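Local atomic coordinates of glycerol dehydratase (Clostridium butyricum, PDB entry 1R9D), a protein that probably catalyses the dehydration of glycerol without vitamin B12, as a lyase of the glycyl-radical, pyruvate formate-lyase-like family. Residues S559-A562 with V563-V567; N571-T574 with P575-K579; G603-D607 with E608-L612. All blocks are in the same frame, centred on the assembly; numbering follows the deposited sequence.

Overall arrangement
From the N terminus, the three contacts come in series, each within one continuous stretch, so none nest or cross. Contact 1 closes successive turns inside helix 553-569. The chain then leaves that helix, and contact 2 starts the next, helix 575-583. The loop residue Lys572 is held to the end of the first helix by a probable hydrogen bond from its N to Ile566 O, and Val567 packs on loop residue Ile573 and on Pro575 and Leu578 of the second helix. Contact 3 starts helix 607-624, which returns to helix 553-569 through Val561, packed on Glu608, Val609 and Leu612. Contacts 2 and 3 do not touch, their nearest atoms about 12 Å apart; contact 1 bridges them.

Contact 1: residues S559-A562 with V563-V567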
ATOM      1  N   SER A 559     -37.002  -9.806  26.789  1.00 25.81           N
ATOM      2  CA  SER A 559     -36.115 -10.128  27.904  1.00 25.64           C
ATOM      3  C   SER A 559     -35.975  -8.942  28.857  1.00 25.57           C
ATOM      4  O   SER A 559     -36.006  -9.107  30.075  1.00 25.75           O
ATOM      5  CB  SER A 559     -34.721 -10.529  27.406  1.00 25.51           C
ATOM      6  OG  SER A 559     -34.758 -11.739  26.667  1.00 25.99           O
ATOM      7  N   LEU A 560     -35.812  -7.744  28.307  1.00 24.99           N
ATOM      8  CA  LEU A 560     -35.661  -6.560  29.148  1.00 25.27           C
ATOM      9  C   LEU A 560     -36.907  -6.269  29.981  1.00 25.26           C
ATOM     10  O   LEU A 560     -36.799  -5.953  31.164  1.00 24.28           O
ATOM     11  CB  LEU A 560     -35.302  -5.334  28.298  1.00 26.41           C
ATOM     12  CG  LEU A 560     -33.894  -5.340  27.689  1.00 26.81           C
ATOM     13  CD1 LEU A 560     -33.678  -4.077  26.854  1.00 28.18           C
ATOM     14  CD2 LEU A 560     -32.863  -5.424  28.793  1.00 27.30           C
ATOM     15  N   VAL A 561     -38.088  -6.379  29.381  1.00 25.71           N
ATOM     16  CA  VAL A 561     -39.304  -6.104  30.138  1.00 26.80           C
ATOM     17  C   VAL A 561     -39.544  -7.169  31.204  1.00 27.81           C
ATOM     18  O   VAL A 561     -40.116  -6.881  32.261  1.00 28.18           O
ATOM     19  CB  VAL A 561     -40.558  -5.982  29.223  1.00 26.69           C
ATOM     20  CG1 VAL A 561     -41.058  -7.358  28.800  1.00 26.19           C
ATOM     21  CG2 VAL A 561     -41.655  -5.204  29.965  1.00 26.75           C
ATOM     22  N   ALA A 562     -39.098  -8.394  30.940  1.00 28.20           N
ATOM     23  CA  ALA A 562     -39.269  -9.472  31.908  1.00 28.58           C
ATOM     24  C   ALA A 562     -38.382  -9.207  33.122  1.00 29.54           C
ATOM     25  O   ALA A 562     -38.813  -9.363  34.265  1.00 29.55           O
ATOM     26  CB  ALA A 562     -38.919 -10.814  31.278  1.00 29.05           C
ATOM     27  N   VAL A 563     -37.141  -8.799  32.871  1.00 29.14           N
ATOM     28  CA  VAL A 563     -36.206  -8.504  33.950  1.00 29.49           C
ATOM     29  C   VAL A 563     -36.730  -7.342  34.795  1.00 31.25           C
ATOM     30  O   VAL A 563     -36.761  -7.418  36.024  1.00 32.17           O
ATOM     31  CB  VAL A 563     -34.801  -8.146  33.387  1.00 28.27           C
ATOM     32  CG1 VAL A 563     -33.919  -7.569  34.481  1.00 27.55           C
ATOM     33  CG2 VAL A 563     -34.152  -9.386  32.804  1.00 27.05           C
ATOM     34  N   LYS A 564     -37.159  -6.277  34.126  1.00 31.30           N
ATOM     35  CA  LYS A 564     -37.677  -5.098  34.808  1.00 32.35           C
ATOM     36  C   LYS A 564     -38.921  -5.364  35.654  1.00 33.13           C
ATOM     37  O   LYS A 564     -39.011  -4.900  36.790  1.00 33.29           O
ATOM     38  CB  LYS A 564     -37.997  -3.997  33.793  1.00 31.94           C
ATOM     39  CG  LYS A 564     -38.607  -2.750  34.420  1.00 34.03           C
ATOM     40  CD  LYS A 564     -39.007  -1.727  33.367  1.00 36.30           C
ATOM     41  CE  LYS A 564     -39.766  -0.566  33.989  1.00 38.45           C
ATOM     42  NZ  LYS A 564     -41.091  -0.996  34.543  1.00 40.02           N
ATOM     43  N   LYS A 565     -39.874  -6.107  35.096  1.00 33.13           N
ATOM     44  CA  LYS A 565     -41.128  -6.411  35.788  1.00 34.49           C
ATOM     45  C   LYS A 565     -41.065  -7.519  36.829  1.00 34.29           C
ATOM     46  O   LYS A 565     -41.427  -7.317  37.990  1.00 34.78           O
ATOM     47  CB  LYS A 565     -42.216  -6.780  34.779  1.00 35.06           C
ATOM     48  CG  LYS A 565     -42.690  -5.641  33.898  1.00 38.07           C
ATOM     49  CD  LYS A 565     -43.804  -6.114  32.970  1.00 39.47           C
ATOM     50  CE  LYS A 565     -45.025  -6.608  33.746  1.00 40.59           C
ATOM     51  NZ  LYS A 565     -45.795  -5.492  34.373  1.00 41.10           N
ATOM     52  N   ILE A 566     -40.628  -8.698  36.402  1.00 34.03           N
ATOM     53  CA  ILE A 566     -40.559  -9.855  37.282  1.00 34.12           C
ATOM     54  C   ILE A 566     -39.509  -9.759  38.382  1.00 34.39           C
ATOM     55  O   ILE A 566     -39.734 -10.224  39.498  1.00 34.73           O
ATOM     56  CB  ILE A 566     -40.306 -11.148  36.470  1.00 34.52           C
ATOM     57  CG1 ILE A 566     -41.363 -11.291  35.369  1.00 34.93           C
ATOM     58  CG2 ILE A 566     -40.346 -12.361  37.389  1.00 34.86           C
ATOM     59  CD1 ILE A 566     -42.791 -11.322  35.879  1.00 36.26           C
ATOM     60  N   VAL A 567     -38.367  -9.152  38.081  1.00 34.11           N
ATOM     61  CA  VAL A 567     -37.301  -9.042  39.066  1.00 34.23           C
ATOM     62  C   VAL A 567     -37.264  -7.744  39.868  1.00 35.54           C
ATOM     63  O   VAL A 567     -37.337  -7.770  41.096  1.00 35.72           O
ATOM     64  CB  VAL A 567     -35.916  -9.240  38.409  1.00 34.57           C
ATOM     65  CG1 VAL A 567     -34.820  -9.125  39.455  1.00 34.37           C
ATOM     66  CG2 VAL A 567     -35.850 -10.600  37.732  1.00 33.58           C
TER
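Val561 and Lys565, one helical turn apart, run alongside each other on the same face of the helix. Val561 CG2 meets the aliphatic part of the lysine chain, 3.8 Å from Lys565 CD. This methyl stands opposite the backbone N of Val561, a position that directs it along the helix beside the lysine. The same pair is joined through the backbone, where Lys565 N donates to Val561 O at 2.9 Å. Lys565 CG also brushes that oxygen, at 3.3 Å, before the chain bends and carries NZ to a weak ion pair with Glu608.

The residues on either side make the same backbone bond. Val563 N donates to Ser559 O at 3.0 Å, while Val563 CG2 lies 3.3 Å from the same Ser559 O. Lys564 N bonds to Leu560 O at 3.0 Å, and Ile566 N reaches Ala562 O at 2.9 Å. Farther out, Ser559 OG returns to Asn555 O and Lys564 NZ forms a salt bridge with Asp569. Leu560 and Val563 face helix 484-516, Val561 lies against helix 607-624, and Val567 touches helix 575-583. Successive i to i+4 bonds of this kind define an alpha-helix, here with a wider pi-type turn at 563-567, and the largely buried segment packs against all three of those helices in the pyruvate formate-lyase-like fold.

Contact 2: residues N571-T574 with P575-K579; sequences NKIT and PSELK
Thr574 and Glu577 are brought together by two first torsions: OG1 of Thr574 lies between its backbone N and carbonyl carbon (chi1 65°), while CG of Glu577 lies anti to its own carbonyl carbon (chi1 -63°), with the rest of the acid extended. The result is a capping box at the N terminus of helix 575-583. Thr574, the N-cap residue, accepts Glu577 N at its OG1 over 3.2 Å, and Glu577 in turn accepts Thr574 N at OE1, a nearly straight bond of 2.7 Å that uses the anti lone pair of the carboxylate. Two N-H groups are thereby satisfied by side chains, and the glutamate chain is held across the threonine, its CG 3.0 Å from Thr574 OG1. The first regular turn closes behind the box, where Leu578 N donates to Thr574 O at 3.1 Å.

Flanking the box is a hydrophobic staple, formed by the residue before the N-cap, Ile573, and the residue after Glu577, Leu578. Both are buried, with Ile592 and Leu596 of helix 590-597 nearby. The two side chains cross obliquely, and Ile573 CD1 touches both Leu578 CB and Leu578 CD1, each at 3.9 Å.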
ATOM      1  N   ASN A 571     -40.560  -8.034  42.197  1.00 40.90           N
ATOM      2  CA  ASN A 571     -39.731  -8.838  43.088  1.00 41.50           C
ATOM      3  C   ASN A 571     -40.224 -10.278  43.227  1.00 41.27           C
ATOM      4  O   ASN A 571     -40.167 -10.852  44.318  1.00 40.83           O
ATOM      5  CB  ASN A 571     -39.673  -8.196  44.478  1.00 43.19           C
ATOM      6  CG  ASN A 571     -39.118  -6.787  44.446  1.00 44.72           C
ATOM      7  OD1 ASN A 571     -38.000  -6.558  43.983  1.00 45.93           O
ATOM      8  ND2 ASN A 571     -39.897  -5.833  44.943  1.00 45.95           N
ATOM      9  N   LYS A 572     -40.707 -10.861  42.133  1.00 40.41           N
ATOM     10  CA  LYS A 572     -41.191 -12.239  42.170  1.00 39.97           C
ATOM     11  C   LYS A 572     -40.039 -13.206  42.418  1.00 39.39           C
ATOM     12  O   LYS A 572     -40.206 -14.227  43.080  1.00 38.87           O
ATOM     13  CB  LYS A 572     -41.895 -12.602  40.859  1.00 40.94           C
ATOM     14  CG  LYS A 572     -43.247 -11.932  40.672  1.00 42.38           C
ATOM     15  CD  LYS A 572     -44.196 -12.304  41.801  1.00 43.91           C
ATOM     16  CE  LYS A 572     -45.578 -11.711  41.593  1.00 44.25           C
ATOM     17  NZ  LYS A 572     -46.246 -12.313  40.414  1.00 45.81           N
ATOM     18  N   ILE A 573     -38.872 -12.881  41.871  1.00 38.55           N
ATOM     19  CA  ILE A 573     -37.676 -13.700  42.040  1.00 37.90           C
ATOM     20  C   ILE A 573     -36.489 -12.755  42.188  1.00 37.10           C
ATOM     21  O   ILE A 573     -36.547 -11.613  41.739  1.00 36.69           O
ATOM     22  CB  ILE A 573     -37.433 -14.620  40.819  1.00 38.69           C
ATOM     23  CG1 ILE A 573     -37.305 -13.782  39.546  1.00 38.53           C
ATOM     24  CG2 ILE A 573     -38.577 -15.610  40.674  1.00 39.11           C
ATOM     25  CD1 ILE A 573     -37.041 -14.604  38.295  1.00 39.03           C
ATOM     26  N   THR A 574     -35.417 -13.223  42.819  1.00 36.40           N
ATOM     27  CA  THR A 574     -34.235 -12.388  43.006  1.00 35.89           C
ATOM     28  C   THR A 574     -33.312 -12.503  41.799  1.00 35.56           C
ATOM     29  O   THR A 574     -33.421 -13.440  41.005  1.00 34.67           O
ATOM     30  CB  THR A 574     -33.423 -12.809  44.247  1.00 36.24           C
ATOM     31  OG1 THR A 574     -32.886 -14.123  44.040  1.00 36.55           O
ATOM     32  CG2 THR A 574     -34.296 -12.808  45.486  1.00 36.64           C
ATOM     33  N   PRO A 575     -32.390 -11.543  41.643  1.00 35.46           N
ATOM     34  CA  PRO A 575     -31.463 -11.593  40.512  1.00 35.27           C
ATOM     35  C   PRO A 575     -30.704 -12.919  40.517  1.00 35.68           C
ATOM     36  O   PRO A 575     -30.502 -13.537  39.470  1.00 34.41           O
ATOM     37  CB  PRO A 575     -30.554 -10.396  40.768  1.00 35.33           C
ATOM     38  CG  PRO A 575     -31.489  -9.411  41.400  1.00 35.44           C
ATOM     39  CD  PRO A 575     -32.244 -10.279  42.387  1.00 34.90           C
ATOM     40  N   SER A 576     -30.300 -13.354  41.709  1.00 36.10           N
ATOM     41  CA  SER A 576     -29.565 -14.606  41.865  1.00 37.22           C
ATOM     42  C   SER A 576     -30.366 -15.798  41.362  1.00 36.92           C
ATOM     43  O   SER A 576     -29.827 -16.675  40.690  1.00 37.05           O
ATOM     44  CB  SER A 576     -29.199 -14.836  43.335  1.00 38.28           C
ATOM     45  OG  SER A 576     -28.349 -13.809  43.817  1.00 41.01           O
ATOM     46  N   GLU A 577     -31.653 -15.831  41.694  1.00 36.83           N
ATOM     47  CA  GLU A 577     -32.524 -16.926  41.278  1.00 36.76           C
ATOM     48  C   GLU A 577     -32.672 -16.981  39.761  1.00 35.50           C
ATOM     49  O   GLU A 577     -32.626 -18.055  39.165  1.00 35.10           O
ATOM     50  CB  GLU A 577     -33.903 -16.781  41.932  1.00 38.44           C
ATOM     51  CG  GLU A 577     -33.867 -16.862  43.452  1.00 42.02           C
ATOM     52  CD  GLU A 577     -35.243 -16.730  44.091  1.00 44.50           C
ATOM     53  OE1 GLU A 577     -35.902 -15.683  43.907  1.00 44.49           O
ATOM     54  OE2 GLU A 577     -35.664 -17.677  44.786  1.00 46.77           O
ATOM     55  N   LEU A 578     -32.852 -15.820  39.139  1.00 34.77           N
ATOM     56  CA  LEU A 578     -32.997 -15.767  37.689  1.00 33.67           C
ATOM     57  C   LEU A 578     -31.703 -16.218  37.020  1.00 33.19           C
ATOM     58  O   LEU A 578     -31.724 -17.024  36.094  1.00 33.05           O
ATOM     59  CB  LEU A 578     -33.347 -14.347  37.234  1.00 32.88           C
ATOM     60  CG  LEU A 578     -33.543 -14.172  35.725  1.00 32.60           C
ATOM     61  CD1 LEU A 578     -34.698 -15.052  35.258  1.00 32.81           C
ATOM     62  CD2 LEU A 578     -33.817 -12.709  35.400  1.00 33.33           C
ATOM     63  N   LYS A 579     -30.576 -15.706  37.501  1.00 33.13           N
ATOM     64  CA  LYS A 579     -29.285 -16.068  36.928  1.00 34.55           C
ATOM     65  C   LYS A 579     -29.077 -17.580  36.954  1.00 35.19           C
ATOM     66  O   LYS A 579     -28.666 -18.173  35.956  1.00 35.06           O
ATOM     67  CB  LYS A 579     -28.152 -15.371  37.687  1.00 34.11           C
ATOM     68  CG  LYS A 579     -26.753 -15.719  37.188  1.00 34.76           C
ATOM     69  CD  LYS A 579     -25.693 -14.895  37.909  1.00 36.39           C
ATOM     70  CE  LYS A 579     -24.291 -15.301  37.484  1.00 37.13           C
ATOM     71  NZ  LYS A 579     -23.242 -14.437  38.098  1.00 38.89           N
TER

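Contact 3: residues G603-D607 with E608-L612; sequences GNDID and EVDNL
Ile606 occupies the N-cap position of helix 607-624, and its carbonyl O takes Asp610 N at 3.0 Å and a weak hydrogen bond from Val609 N at 3.3 Å. One residue on, Asn611 N continues the helix by donating to Asp607 O at 2.9 Å.

The side chains divide into an apolar and a polar group. In Val609 a chi1 of 55° swings CG1 over the residue's own backbone and back toward the start of the helix, where it meets Ile606 CB at 3.9 Å. Asp610 points its carboxylate back at the loop. There a water molecule accepts hydrogen bonds from Asn604 N at 2.7 Å and Ile606 N at 3.0 Å, and itself donates to Asp610 OD1 at 2.7 Å. This relay joins two loop amides to the helix that follows them. The other oxygen, Asp610 OD2, is held by Ser686 OG and by Lys689.

Asp605 OD1 lies 4.4 Å from Asp610 OD2, a pairing of like charges, yet Lys689 forms salt bridges with Asp605, Asp607 and Asp610 alike. The lysine therefore probably offsets the mutual repulsion of the three carboxylates, and the acidic cluster ties the loop and the first turn of the helix to Ser686 and Lys689.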
ATOM      1  N   GLY A 603     -45.102  -6.970  20.018  1.00 23.91           N
ATOM      2  CA  GLY A 603     -45.972  -7.345  18.915  1.00 24.07           C
ATOM      3  C   GLY A 603     -47.457  -7.366  19.223  1.00 24.79           C
ATOM      4  O   GLY A 603     -48.247  -7.854  18.413  1.00 25.10           O
ATOM      5  N   ASN A 604     -47.838  -6.836  20.382  1.00 24.72           N
ATOM      6  CA  ASN A 604     -49.242  -6.794  20.798  1.00 25.16           C
ATOM      7  C   ASN A 604     -49.708  -5.371  21.099  1.00 25.66           C
ATOM      8  O   ASN A 604     -50.753  -5.164  21.728  1.00 26.10           O
ATOM      9  CB  ASN A 604     -49.438  -7.669  22.036  1.00 25.55           C
ATOM     10  CG  ASN A 604     -49.231  -9.137  21.735  1.00 25.35           C
ATOM     11  OD1 ASN A 604     -50.075  -9.774  21.105  1.00 26.74           O
ATOM     12  ND2 ASN A 604     -48.097  -9.677  22.168  1.00 25.50           N
ATOM     13  N   ASP A 605     -48.924  -4.400  20.645  1.00 26.03           N
ATOM     14  CA  ASP A 605     -49.218  -2.983  20.842  1.00 26.99           C
ATOM     15  C   ASP A 605     -49.252  -2.591  22.321  1.00 27.48           C
ATOM     16  O   ASP A 605     -50.040  -1.735  22.728  1.00 27.70           O
ATOM     17  CB  ASP A 605     -50.551  -2.620  20.167  1.00 28.48           C
ATOM     18  CG  ASP A 605     -50.650  -1.139  19.814  1.00 30.67           C
ATOM     19  OD1 ASP A 605     -49.674  -0.390  20.046  1.00 31.02           O
ATOM     20  OD2 ASP A 605     -51.711  -0.723  19.291  1.00 31.67           O
ATOM     21  N   ILE A 606     -48.396  -3.224  23.120  1.00 27.38           N
ATOM     22  CA  ILE A 606     -48.291  -2.934  24.553  1.00 28.48           C
ATOM     23  C   ILE A 606     -47.066  -2.038  24.723  1.00 29.32           C
ATOM     24  O   ILE A 606     -45.936  -2.501  24.565  1.00 29.33           O
ATOM     25  CB  ILE A 606     -48.058  -4.219  25.386  1.00 29.64           C
ATOM     26  CG1 ILE A 606     -49.225  -5.191  25.212  1.00 30.56           C
ATOM     27  CG2 ILE A 606     -47.881  -3.863  26.860  1.00 30.44           C
ATOM     28  CD1 ILE A 606     -49.017  -6.514  25.938  1.00 31.59           C
ATOM     29  N   ASP A 607     -47.280  -0.765  25.053  1.00 29.29           N
ATOM     30  CA  ASP A 607     -46.162   0.170  25.193  1.00 30.33           C
ATOM     31  C   ASP A 607     -45.050  -0.224  26.157  1.00 29.96           C
ATOM     32  O   ASP A 607     -43.872   0.013  25.876  1.00 28.73           O
ATOM     33  CB  ASP A 607     -46.664   1.563  25.584  1.00 31.73           C
ATOM     34  CG  ASP A 607     -47.367   2.274  24.446  1.00 34.53           C
ATOM     35  OD1 ASP A 607     -47.063   1.981  23.268  1.00 35.25           O
ATOM     36  OD2 ASP A 607     -48.216   3.147  24.730  1.00 36.05           O
ATOM     37  N   GLU A 608     -45.413  -0.812  27.292  1.00 30.30           N
ATOM     38  CA  GLU A 608     -44.420  -1.197  28.288  1.00 31.41           C
ATOM     39  C   GLU A 608     -43.281  -2.029  27.705  1.00 30.23           C
ATOM     40  O   GLU A 608     -42.110  -1.769  27.985  1.00 30.34           O
ATOM     41  CB  GLU A 608     -45.086  -1.958  29.438  1.00 34.31           C
ATOM     42  CG  GLU A 608     -44.110  -2.414  30.510  1.00 38.76           C
ATOM     43  CD  GLU A 608     -44.809  -2.944  31.745  1.00 41.75           C
ATOM     44  OE1 GLU A 608     -45.681  -3.829  31.604  1.00 44.12           O
ATOM     45  OE2 GLU A 608     -44.483  -2.477  32.859  1.00 43.96           O
ATOM     46  N   VAL A 609     -43.617  -3.029  26.898  1.00 28.31           N
ATOM     47  CA  VAL A 609     -42.578  -3.859  26.310  1.00 26.73           C
ATOM     48  C   VAL A 609     -42.081  -3.282  24.982  1.00 25.60           C
ATOM     49  O   VAL A 609     -40.884  -3.308  24.706  1.00 25.78           O
ATOM     50  CB  VAL A 609     -43.055  -5.326  26.124  1.00 26.00           C
ATOM     51  CG1 VAL A 609     -44.336  -5.375  25.299  1.00 24.03           C
ATOM     52  CG2 VAL A 609     -41.947  -6.151  25.469  1.00 25.80           C
ATOM     53  N   ASP A 610     -42.987  -2.744  24.173  1.00 24.89           N
ATOM     54  CA  ASP A 610     -42.587  -2.174  22.892  1.00 25.30           C
ATOM     55  C   ASP A 610     -41.505  -1.097  23.054  1.00 25.60           C
ATOM     56  O   ASP A 610     -40.567  -1.035  22.260  1.00 23.93           O
ATOM     57  CB  ASP A 610     -43.799  -1.594  22.156  1.00 24.45           C
ATOM     58  CG  ASP A 610     -44.801  -2.660  21.739  1.00 24.47           C
ATOM     59  OD1 ASP A 610     -44.511  -3.860  21.935  1.00 24.24           O
ATOM     60  OD2 ASP A 610     -45.872  -2.296  21.214  1.00 25.38           O
ATOM     61  N   ASN A 611     -41.622  -0.255  24.080  1.00 25.83           N
ATOM     62  CA  ASN A 611     -40.618   0.784  24.292  1.00 26.65           C
ATOM     63  C   ASN A 611     -39.265   0.241  24.747  1.00 26.34           C
ATOM     64  O   ASN A 611     -38.237   0.902  24.576  1.00 24.89           O
ATOM     65  CB  ASN A 611     -41.118   1.833  25.289  1.00 29.40           C
ATOM     66  CG  ASN A 611     -42.219   2.695  24.709  1.00 32.00           C
ATOM     67  OD1 ASN A 611     -42.210   3.005  23.516  1.00 33.83           O
ATOM     68  ND2 ASN A 611     -43.169   3.098  25.548  1.00 33.88           N
ATOM     69  N   LEU A 612     -39.259  -0.954  25.327  1.00 25.80           N
ATOM     70  CA  LEU A 612     -38.004  -1.555  25.757  1.00 26.05           C
ATOM     71  C   LEU A 612     -37.336  -2.230  24.563  1.00 25.17           C
ATOM     72  O   LEU A 612     -36.114  -2.350  24.514  1.00 25.74           O
ATOM     73  CB  LEU A 612     -38.240  -2.547  26.901  1.00 27.47           C
ATOM     74  CG  LEU A 612     -38.442  -1.852  28.256  1.00 27.86           C
ATOM     75  CD1 LEU A 612     -38.715  -2.877  29.345  1.00 29.47           C
ATOM     76  CD2 LEU A 612     -37.195  -1.042  28.596  1.00 29.26           C
TER
HETATM   77  O   HOH W   1     -46.581  -5.562  22.426  1.00 22.68           O